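Local coordinates for UPF0141 protein yjdB (Campylobacter jejuni subsp. jejuni HB93-13, PDB 4TN0) that probably transfers phosphoethanolamine to cell-envelope acceptors through a periplasmic, zinc-binding domain of the alkaline phosphatase-like superfamily, and is required for polymyxin resistance and motility, at residues A28-Y33 / Q250-A255; F222-H227 / L276-L281; F282-G287 / E299-N304. All blocks are in the same frame, centred on the assembly; numbering follows the deposited sequence.

Interaction 1. Residues A28-Y33 / Q250-A255; sequences ARAANY and QTHIPA
The pyrrolidine ring of Pro254 lies over one face of the Tyr33 phenol, with CB almost exactly above the ring centre at 3.5 Å from the centroid, a CH-pi contact; the two side chains cross at about a right angle. Pro254 CG extends the overlap toward the hydroxyl end of the ring, coming to 3.4 Å from Tyr33 CZ. The phenol oxygen finds its polar partner elsewhere, in the hydroxyl of Tyr223, so the apolar face and the polar tip of the same side chain are both engaged. With CG anti to the carbonyl carbon (chi1 -85°), the Tyr33 ring is brought face-on to the proline.

Two residues earlier, at His252, the same principle recurs with the roles exchanged. Ala30 CB sits over the centre of the His252 imidazole, 3.5 Å from its centroid and 11° off the normal, a second CH-pi contact. The imidazole is held by its ND1, which is hydrogen-bonded to Phe58 O on the neighbouring strand 53-59. Next to the alanine-imidazole contact a nearly straight backbone bond runs from Ala30 N to His252 O, 2.9 Å long. Beside it Pro254 CD packs 3.4 Å from Ala28 O, whose hydrogen-bonding partner is Ser225 OG.

Arg29 leads away from the strand, and its NE and NH2 both reach Asn32 OD1, gripping it side-on from one face of the amide; the NE bond is 2.8 Å. Its other amino group, NH1, forms a salt bridge with Glu233. This clasp spans the short 3-10 turn at 30-31. Packing of a loop that follows strand 18-24 against the start of antiparallel strand 252-259 is consistent with the mixed central sheet of the alkaline phosphatase-like fold.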
loop_
_atom_site.group_PDB
_atom_site.type_symbol
_atom_site.label_atom_id
_atom_site.label_comp_id
_atom_site.label_asym_id
_atom_site.label_seq_id
_atom_site.Cartn_x
_atom_site.Cartn_y
_atom_site.Cartn_z
ATOM N N ALA A 28 -4.315 7.731 2.487
ATOM C CA ALA A 28 -3.177 8.257 3.244
ATOM C C ALA A 28 -2.230 9.078 2.350
ATOM O O ALA A 28 -1.857 8.649 1.248
ATOM C CB ALA A 28 -2.419 7.129 3.918
ATOM N N ARG A 29 -1.819 10.238 2.861
ATOM C CA ARG A 29 -0.977 11.140 2.125
ATOM C C ARG A 29 0.327 11.267 2.883
ATOM O O ARG A 29 0.332 11.249 4.110
ATOM C CB ARG A 29 -1.644 12.512 1.959
ATOM C CG ARG A 29 -1.557 13.446 3.164
ATOM C CD ARG A 29 -2.500 14.643 3.012
ATOM N NE ARG A 29 -2.186 15.697 3.972
ATOM C CZ ARG A 29 -2.778 16.891 4.009
ATOM N NH1 ARG A 29 -3.734 17.194 3.143
ATOM N NH2 ARG A 29 -2.409 17.788 4.910
ATOM N N ALA A 30 1.424 11.400 2.133
ATOM C CA ALA A 30 2.783 11.380 2.677
ATOM C C ALA A 30 3.084 12.548 3.614
ATOM O O ALA A 30 3.823 12.385 4.586
ATOM C CB ALA A 30 3.807 11.355 1.524
ATOM N N ALA A 31 2.549 13.729 3.292
ATOM C CA ALA A 31 2.827 14.970 4.025
ATOM C C ALA A 31 2.503 14.870 5.518
ATOM O O ALA A 31 2.902 15.729 6.301
ATOM C CB ALA A 31 2.058 16.139 3.405
ATOM N N ASN A 32 1.737 13.858 5.909
ATOM C CA ASN A 32 1.354 13.717 7.318
ATOM C C ASN A 32 2.003 12.494 7.958
ATOM O O ASN A 32 1.496 11.934 8.918
ATOM C CB ASN A 32 -0.160 13.647 7.475
ATOM C CG ASN A 32 -0.835 14.985 7.251
ATOM O OD1 ASN A 32 -0.599 15.660 6.251
ATOM N ND2 ASN A 32 -1.681 15.373 8.183
ATOM N N TYR A 33 3.113 12.059 7.381
ATOM C CA TYR A 33 3.902 10.978 7.945
ATOM C C TYR A 33 5.087 11.560 8.731
ATOM O O TYR A 33 5.856 12.377 8.215
ATOM C CB TYR A 33 4.343 10.009 6.835
ATOM C CG TYR A 33 3.272 8.980 6.566
ATOM C CD1 TYR A 33 2.037 9.357 6.045
ATOM C CD2 TYR A 33 3.474 7.628 6.877
ATOM C CE1 TYR A 33 1.031 8.426 5.832
ATOM C CE2 TYR A 33 2.476 6.680 6.660
ATOM C CZ TYR A 33 1.250 7.094 6.148
ATOM O OH TYR A 33 0.247 6.187 5.925
ATOM N N GLN A 250 -2.583 15.121 -2.920
ATOM C CA GLN A 250 -3.329 14.001 -3.495
ATOM C C GLN A 250 -2.460 12.977 -4.234
ATOM O O GLN A 250 -2.894 11.842 -4.396
ATOM C CB GLN A 250 -4.436 14.512 -4.423
ATOM C CG GLN A 250 -5.531 15.208 -3.628
ATOM C CD GLN A 250 -6.742 15.590 -4.453
ATOM O OE1 GLN A 250 -7.055 14.981 -5.497
ATOM N NE2 GLN A 250 -7.437 16.606 -3.985
ATOM N N THR A 251 -1.254 13.358 -4.666
ATOM C CA THR A 251 -0.391 12.453 -5.437
ATOM C C THR A 251 0.827 11.915 -4.668
ATOM O O THR A 251 1.380 10.847 -5.001
ATOM C CB THR A 251 0.127 13.154 -6.737
ATOM O OG1 THR A 251 0.881 14.324 -6.394
ATOM C CG2 THR A 251 -1.027 13.574 -7.600
ATOM N N HIS A 252 1.243 12.654 -3.646
ATOM C CA HIS A 252 2.423 12.297 -2.855
ATOM C C HIS A 252 2.010 11.387 -1.689
ATOM O O HIS A 252 1.394 11.845 -0.709
ATOM C CB HIS A 252 3.112 13.579 -2.354
ATOM C CG HIS A 252 4.412 13.351 -1.642
ATOM N ND1 HIS A 252 5.093 12.150 -1.685
ATOM C CD2 HIS A 252 5.152 14.179 -0.864
ATOM C CE1 HIS A 252 6.198 12.249 -0.965
ATOM N NE2 HIS A 252 6.258 13.470 -0.456
ATOM N N ILE A 253 2.350 10.103 -1.812
ATOM C CA ILE A 253 1.899 9.067 -0.883
ATOM C C ILE A 253 3.048 8.487 -0.079
ATOM O O ILE A 253 4.204 8.547 -0.504
ATOM C CB ILE A 253 1.210 7.886 -1.629
ATOM C CG1 ILE A 253 2.064 7.466 -2.837
ATOM C CG2 ILE A 253 -0.198 8.245 -2.052
ATOM C CD1 ILE A 253 1.617 6.190 -3.501
ATOM N N PRO A 254 2.725 7.867 1.064
ATOM C CA PRO A 254 3.729 7.121 1.813
ATOM C C PRO A 254 4.011 5.763 1.175
ATOM O O PRO A 254 3.126 5.133 0.588
ATOM C CB PRO A 254 3.064 6.938 3.175
ATOM C CG PRO A 254 1.628 6.804 2.820
ATOM C CD PRO A 254 1.429 7.856 1.766
ATOM N N ALA A 255 5.254 5.318 1.298
ATOM C CA ALA A 255 5.586 3.937 1.026
ATOM C C ALA A 255 6.538 3.493 2.122
ATOM O O ALA A 255 7.466 4.231 2.493
ATOM C CB ALA A 255 6.197 3.770 -0.357
#

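Interaction 2. Residues F222-H227 / L276-L281; sequences FYLSDH and LSQDNL
Gln278 reaches from the end of edge strand 276-277 to the loop after strand 218-224, where the alkaline phosphatase-like fold places zinc ligands beyond a strand of its central sheet. From CB the chain leads to CG, which packs 3.8 Å from Leu224 CD1. Beyond CG the side chain is extended (chi2 159°), carrying the terminal amide past the leucine to the backbone of the metal loop. At the tip, OE1 accepts from Cys61 N, while NE2 meets two successive carbonyls. Its bond to Asp226 O is 3.0 Å and almost straight, with the oxygen in the plane of the amide although the nitrogen stands well above the carbonyl plane. The approach to Ser225 O is shorter, 2.8 Å, but strongly bent and weak.

The glutamine is thus a second-shell residue: it holds the backbone of Asp226, whose OD2 binds zinc together with His227 NE2, Glu26 and the phosphorylated Thr65. Asp226 OD1 is engaged by Thr27 N, which helps to fix the rotation of the carboxylate.

Farther from the metal, Phe222 and Leu281 run alongside one another, pointing opposite ways, in an apolar contact. Around Gln278 the chain makes an ST turn just before helix 281-288, with Ser277 OG accepting from Asp279 N. The CD1 of Leu281 meets the Phe222 ring obliquely, 4.0 Å from CE2.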
loop_
_atom_site.group_PDB
_atom_site.type_symbol
_atom_site.label_atom_id
_atom_site.label_comp_id
_atom_site.label_asym_id
_atom_site.label_seq_id
_atom_site.Cartn_x
_atom_site.Cartn_y
_atom_site.Cartn_z
ATOM N N PHE A 222 5.456 -4.681 2.555
ATOM C CA PHE A 222 5.441 -3.477 1.738
ATOM C C PHE A 222 4.066 -2.836 1.811
ATOM O O PHE A 222 3.043 -3.489 1.530
ATOM C CB PHE A 222 5.823 -3.753 0.277
ATOM C CG PHE A 222 6.050 -2.497 -0.518
ATOM C CD1 PHE A 222 6.971 -1.558 -0.091
ATOM C CD2 PHE A 222 5.328 -2.241 -1.667
ATOM C CE1 PHE A 222 7.167 -0.385 -0.794
ATOM C CE2 PHE A 222 5.524 -1.095 -2.374
ATOM C CZ PHE A 222 6.450 -0.155 -1.941
ATOM N N TYR A 223 4.059 -1.572 2.247
ATOM C CA TYR A 223 2.838 -0.777 2.391
ATOM C C TYR A 223 2.889 0.484 1.533
ATOM O O TYR A 223 3.873 1.232 1.582
ATOM C CB TYR A 223 2.616 -0.390 3.860
ATOM C CG TYR A 223 1.712 0.822 4.078
ATOM C CD1 TYR A 223 2.252 2.067 4.378
ATOM C CD2 TYR A 223 0.320 0.718 4.000
ATOM C CE1 TYR A 223 1.449 3.171 4.585
ATOM C CE2 TYR A 223 -0.500 1.843 4.198
ATOM C CZ TYR A 223 0.080 3.060 4.497
ATOM O OH TYR A 223 -0.687 4.185 4.699
ATOM N N LEU A 224 1.831 0.724 0.764
ATOM C CA LEU A 224 1.682 2.010 0.066
ATOM C C LEU A 224 0.212 2.405 -0.041
ATOM O O LEU A 224 -0.684 1.558 -0.040
ATOM C CB LEU A 224 2.301 1.986 -1.340
ATOM C CG LEU A 224 1.682 1.145 -2.455
ATOM C CD1 LEU A 224 2.398 1.460 -3.766
ATOM C CD2 LEU A 224 1.724 -0.354 -2.168
ATOM N N SER A 225 -0.033 3.701 -0.154
ATOM C CA SER A 225 -1.395 4.178 -0.271
ATOM C C SER A 225 -1.800 4.212 -1.732
ATOM O O SER A 225 -0.929 4.254 -2.604
ATOM C CB SER A 225 -1.538 5.563 0.358
ATOM O OG SER A 225 -2.907 5.905 0.431
ATOM N N ASP A 226 -3.104 4.171 -2.003
ATOM C CA ASP A 226 -3.592 4.333 -3.369
ATOM C C ASP A 226 -3.470 5.790 -3.857
ATOM O O ASP A 226 -3.209 6.008 -5.034
ATOM C CB ASP A 226 -5.043 3.841 -3.521
ATOM C CG ASP A 226 -6.033 4.561 -2.598
ATOM O OD1 ASP A 226 -5.591 5.260 -1.662
ATOM O OD2 ASP A 226 -7.260 4.394 -2.789
ATOM N N HIS A 227 -3.644 6.765 -2.965
ATOM C CA HIS A 227 -3.528 8.205 -3.298
ATOM C C HIS A 227 -3.579 9.066 -2.020
ATOM O O HIS A 227 -3.738 8.552 -0.906
ATOM C CB HIS A 227 -4.636 8.653 -4.232
ATOM C CG HIS A 227 -5.998 8.317 -3.720
ATOM N ND1 HIS A 227 -6.573 8.992 -2.664
ATOM C CD2 HIS A 227 -6.884 7.359 -4.087
ATOM C CE1 HIS A 227 -7.758 8.462 -2.402
ATOM N NE2 HIS A 227 -7.972 7.475 -3.255
ATOM N N LEU A 276 10.325 7.807 -6.936
ATOM C CA LEU A 276 9.682 6.554 -7.304
ATOM C C LEU A 276 8.170 6.747 -7.291
ATOM O O LEU A 276 7.699 7.863 -7.086
ATOM C CB LEU A 276 10.115 5.444 -6.354
ATOM C CG LEU A 276 11.626 5.259 -6.331
ATOM C CD1 LEU A 276 12.089 4.704 -4.998
ATOM C CD2 LEU A 276 12.005 4.316 -7.460
ATOM N N SER A 277 7.421 5.669 -7.520
ATOM C CA SER A 277 5.978 5.769 -7.692
ATOM C C SER A 277 5.298 4.411 -7.774
ATOM O O SER A 277 5.936 3.390 -7.689
ATOM C CB SER A 277 5.658 6.561 -8.955
ATOM O OG SER A 277 5.978 5.797 -10.100
ATOM N N GLN A 278 3.984 4.413 -7.938
ATOM C CA GLN A 278 3.244 3.173 -8.103
ATOM C C GLN A 278 3.673 2.433 -9.371
ATOM O O GLN A 278 3.482 1.214 -9.486
ATOM C CB GLN A 278 1.738 3.452 -8.114
ATOM C CG GLN A 278 1.153 3.485 -6.697
ATOM C CD GLN A 278 -0.167 4.234 -6.583
ATOM O OE1 GLN A 278 -0.777 4.615 -7.582
ATOM N NE2 GLN A 278 -0.599 4.477 -5.346
ATOM N N ASP A 279 4.264 3.161 -10.315
ATOM C CA ASP A 279 4.837 2.542 -11.516
ATOM C C ASP A 279 5.777 1.366 -11.147
ATOM O O ASP A 279 5.800 0.341 -11.814
ATOM C CB ASP A 279 5.597 3.585 -12.342
ATOM C CG ASP A 279 4.671 4.529 -13.108
ATOM O OD1 ASP A 279 3.444 4.286 -13.129
ATOM O OD2 ASP A 279 5.185 5.504 -13.713
ATOM N N ASN A 280 6.515 1.540 -10.056
ATOM C CA ASN A 280 7.476 0.579 -9.563
ATOM C C ASN A 280 6.889 -0.698 -8.977
ATOM O O ASN A 280 7.643 -1.622 -8.691
ATOM C CB ASN A 280 8.347 1.227 -8.481
ATOM C CG ASN A 280 9.232 2.320 -9.021
ATOM O OD1 ASN A 280 8.888 3.500 -8.964
ATOM N ND2 ASN A 280 10.386 1.936 -9.551
ATOM N N LEU A 281 5.571 -0.781 -8.783
ATOM C CA LEU A 281 5.058 -1.914 -8.009
ATOM C C LEU A 281 5.111 -3.182 -8.852
ATOM O O LEU A 281 5.404 -4.270 -8.346
ATOM C CB LEU A 281 3.612 -1.680 -7.509
ATOM C CG LEU A 281 3.092 -2.875 -6.677
ATOM C CD1 LEU A 281 3.925 -3.097 -5.423
ATOM C CD2 LEU A 281 1.595 -2.840 -6.304
#

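Interaction 3. Residues F282-G287 / E299-N304; sequences FSTLLG and EYDLLN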
loop_
_atom_site.group_PDB
_atom_site.type_symbol
_atom_site.label_atom_id
_atom_site.label_comp_id
_atom_site.label_asym_id
_atom_site.label_seq_id
_atom_site.Cartn_x
_atom_site.Cartn_y
_atom_site.Cartn_z
ATOM N N PHE A 282 4.916 -3.030 -10.154
ATOM C CA PHE A 282 4.850 -4.190 -11.027
ATOM C C PHE A 282 6.148 -5.006 -10.996
ATOM O O PHE A 282 6.118 -6.196 -10.678
ATOM C CB PHE A 282 4.533 -3.766 -12.462
ATOM C CG PHE A 282 4.353 -4.921 -13.400
ATOM C CD1 PHE A 282 3.166 -5.638 -13.413
ATOM C CD2 PHE A 282 5.386 -5.324 -14.235
ATOM C CE1 PHE A 282 3.000 -6.710 -14.271
ATOM C CE2 PHE A 282 5.229 -6.402 -15.091
ATOM C CZ PHE A 282 4.037 -7.097 -15.107
ATOM N N SER A 283 7.284 -4.372 -11.294
ATOM C CA SER A 283 8.540 -5.115 -11.361
ATOM C C SER A 283 8.996 -5.526 -9.969
ATOM O O SER A 283 9.622 -6.583 -9.812
ATOM C CB SER A 283 9.649 -4.295 -12.038
ATOM O OG SER A 283 9.425 -4.143 -13.432
ATOM N N THR A 284 8.649 -4.721 -8.962
ATOM C CA THR A 284 9.025 -5.041 -7.585
ATOM C C THR A 284 8.365 -6.337 -7.147
ATOM O O THR A 284 8.970 -7.141 -6.436
ATOM C CB THR A 284 8.645 -3.915 -6.589
ATOM O OG1 THR A 284 9.403 -2.740 -6.885
ATOM C CG2 THR A 284 8.963 -4.333 -5.163
ATOM N N LEU A 285 7.139 -6.556 -7.613
ATOM C CA LEU A 285 6.378 -7.751 -7.248
ATOM C C LEU A 285 6.839 -8.996 -8.028
ATOM O O LEU A 285 6.862 -10.106 -7.496
ATOM C CB LEU A 285 4.888 -7.500 -7.471
ATOM C CG LEU A 285 4.121 -6.627 -6.470
ATOM C CD1 LEU A 285 2.682 -6.588 -6.910
ATOM C CD2 LEU A 285 4.211 -7.140 -5.036
ATOM N N LEU A 286 7.194 -8.816 -9.293
ATOM C CA LEU A 286 7.739 -9.925 -10.058
ATOM C C LEU A 286 9.110 -10.267 -9.481
ATOM O O LEU A 286 9.372 -11.412 -9.110
ATOM C CB LEU A 286 7.843 -9.579 -11.540
ATOM C CG LEU A 286 6.546 -9.371 -12.311
ATOM C CD1 LEU A 286 6.784 -9.548 -13.797
ATOM C CD2 LEU A 286 5.501 -10.338 -11.829
ATOM N N GLY A 287 9.959 -9.248 -9.364
ATOM C CA GLY A 287 11.306 -9.418 -8.853
ATOM C C GLY A 287 11.400 -10.110 -7.505
ATOM O O GLY A 287 12.377 -10.804 -7.214
ATOM N N GLU A 299 15.252 -2.108 -13.543
ATOM C CA GLU A 299 15.518 -0.735 -13.162
ATOM C C GLU A 299 14.266 -0.080 -12.596
ATOM O O GLU A 299 14.183 1.150 -12.489
ATOM C CB GLU A 299 16.030 0.022 -14.371
ATOM C CG GLU A 299 16.586 -0.917 -15.405
ATOM C CD GLU A 299 17.505 -0.229 -16.386
ATOM O OE1 GLU A 299 17.348 1.000 -16.586
ATOM O OE2 GLU A 299 18.391 -0.926 -16.943
ATOM N N TYR A 300 13.305 -0.927 -12.231
ATOM C CA TYR A 300 12.075 -0.507 -11.582
ATOM C C TYR A 300 11.750 -1.345 -10.335
ATOM O O TYR A 300 10.750 -1.090 -9.652
ATOM C CB TYR A 300 10.913 -0.576 -12.575
ATOM C CG TYR A 300 10.689 0.709 -13.338
ATOM C CD1 TYR A 300 10.813 0.749 -14.722
ATOM C CD2 TYR A 300 10.362 1.889 -12.671
ATOM C CE1 TYR A 300 10.607 1.923 -15.418
ATOM C CE2 TYR A 300 10.156 3.065 -13.359
ATOM C CZ TYR A 300 10.274 3.078 -14.731
ATOM O OH TYR A 300 10.071 4.253 -15.414
ATOM N N ASP A 301 12.586 -2.343 -10.046
ATOM C CA ASP A 301 12.426 -3.179 -8.855
ATOM C C ASP A 301 13.072 -2.469 -7.660
ATOM O O ASP A 301 14.275 -2.223 -7.661
ATOM C CB ASP A 301 13.048 -4.556 -9.097
ATOM C CG ASP A 301 12.720 -5.575 -8.008
ATOM O OD1 ASP A 301 12.795 -6.782 -8.324
ATOM O OD2 ASP A 301 12.391 -5.201 -6.856
ATOM N N LEU A 302 12.267 -2.115 -6.657
ATOM C CA LEU A 302 12.755 -1.360 -5.502
ATOM C C LEU A 302 13.828 -2.121 -4.731
ATOM O O LEU A 302 14.717 -1.516 -4.133
ATOM C CB LEU A 302 11.599 -0.994 -4.565
ATOM C CG LEU A 302 10.438 -0.166 -5.132
ATOM C CD1 LEU A 302 9.300 -0.094 -4.101
ATOM C CD2 LEU A 302 10.883 1.235 -5.569
ATOM N N LEU A 303 13.735 -3.446 -4.738
ATOM C CA LEU A 303 14.693 -4.291 -4.029
ATOM C C LEU A 303 15.761 -4.917 -4.956
ATOM O O LEU A 303 16.150 -6.073 -4.784
ATOM C CB LEU A 303 13.946 -5.375 -3.266
ATOM C CG LEU A 303 12.925 -4.782 -2.297
ATOM C CD1 LEU A 303 12.158 -5.869 -1.589
ATOM C CD2 LEU A 303 13.603 -3.852 -1.307
ATOM N N ASN A 304 16.225 -4.141 -5.936
ATOM C CA ASN A 304 17.219 -4.593 -6.910
ATOM C C ASN A 304 18.216 -3.474 -7.162
ATOM O O ASN A 304 17.826 -2.339 -7.452
ATOM C CB ASN A 304 16.562 -5.036 -8.229
ATOM C CG ASN A 304 17.586 -5.524 -9.284
ATOM O OD1 ASN A 304 18.535 -4.816 -9.635
ATOM N ND2 ASN A 304 17.371 -6.728 -9.801
#
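Thr284 OG1 receives the backbone N-H of Leu302 in a bond of 2.9 Å that is almost straight at 175°, the one hydrogen bond between the segments 282-287 and 299-304. The same hydroxyl is bonded to Asn280 O, one turn back in the chain, so a single oxygen links the residue just before the helix to the loop. Its position follows from chi1 of -65°, which sets OG1 anti to the carbonyl carbon and beside the backbone N, facing the loop. Leu302 CG closes over it at 3.3 Å.

Next to this bond the Asp301 carboxylate lies along the helix surface. OD2 approaches Thr284 CA at 3.4 Å, and OD1 comes to 3.1 Å from Gly287 CA, where the helix has no side chain to intervene. On the flank, Ser283 CB packs against Tyr300 CB at 4.0 Å, while Ser283 OG bonds to Glu297 N.

In the next shell, Asp301 OD2 accepts from Leu303 N to make an Asx turn, coinciding with a type I beta turn from Asp301 to Asn304. OD1 is held by the hydroxyl of Tyr296, and Tyr300 O by the Asn280 amide. Both carboxylate oxygens thus have donors of their own, and this probably steadies the negative charge in a largely buried seam; the threonine oxygen, bonded to Asn280 O as well, is consistent with giving its proton there and accepting from the loop N-H.

Interactions 1 and 2 have centres 10 Å apart and meet the same mixed sheet on neighbouring strands, 252-259 and 218-224; their segments alternate along the chain, so the two contacts interlock. They touch directly where Ile253 CD1 packs 3.4 Å from Gln278 NE2. Interaction 3 comes later in the chain, its centre 12 Å from that of interaction 2 and 21 Å from that of interaction 1. It continues from strand 276-277 into helix 281-288, and Leu302 CD1 meets Phe222 CZ at 3.6 Å. In space the three contacts run from the loop after strand 18-24, past the zinc-binding loop, to the segment packed on helix 281-288, joining parts far apart in sequence.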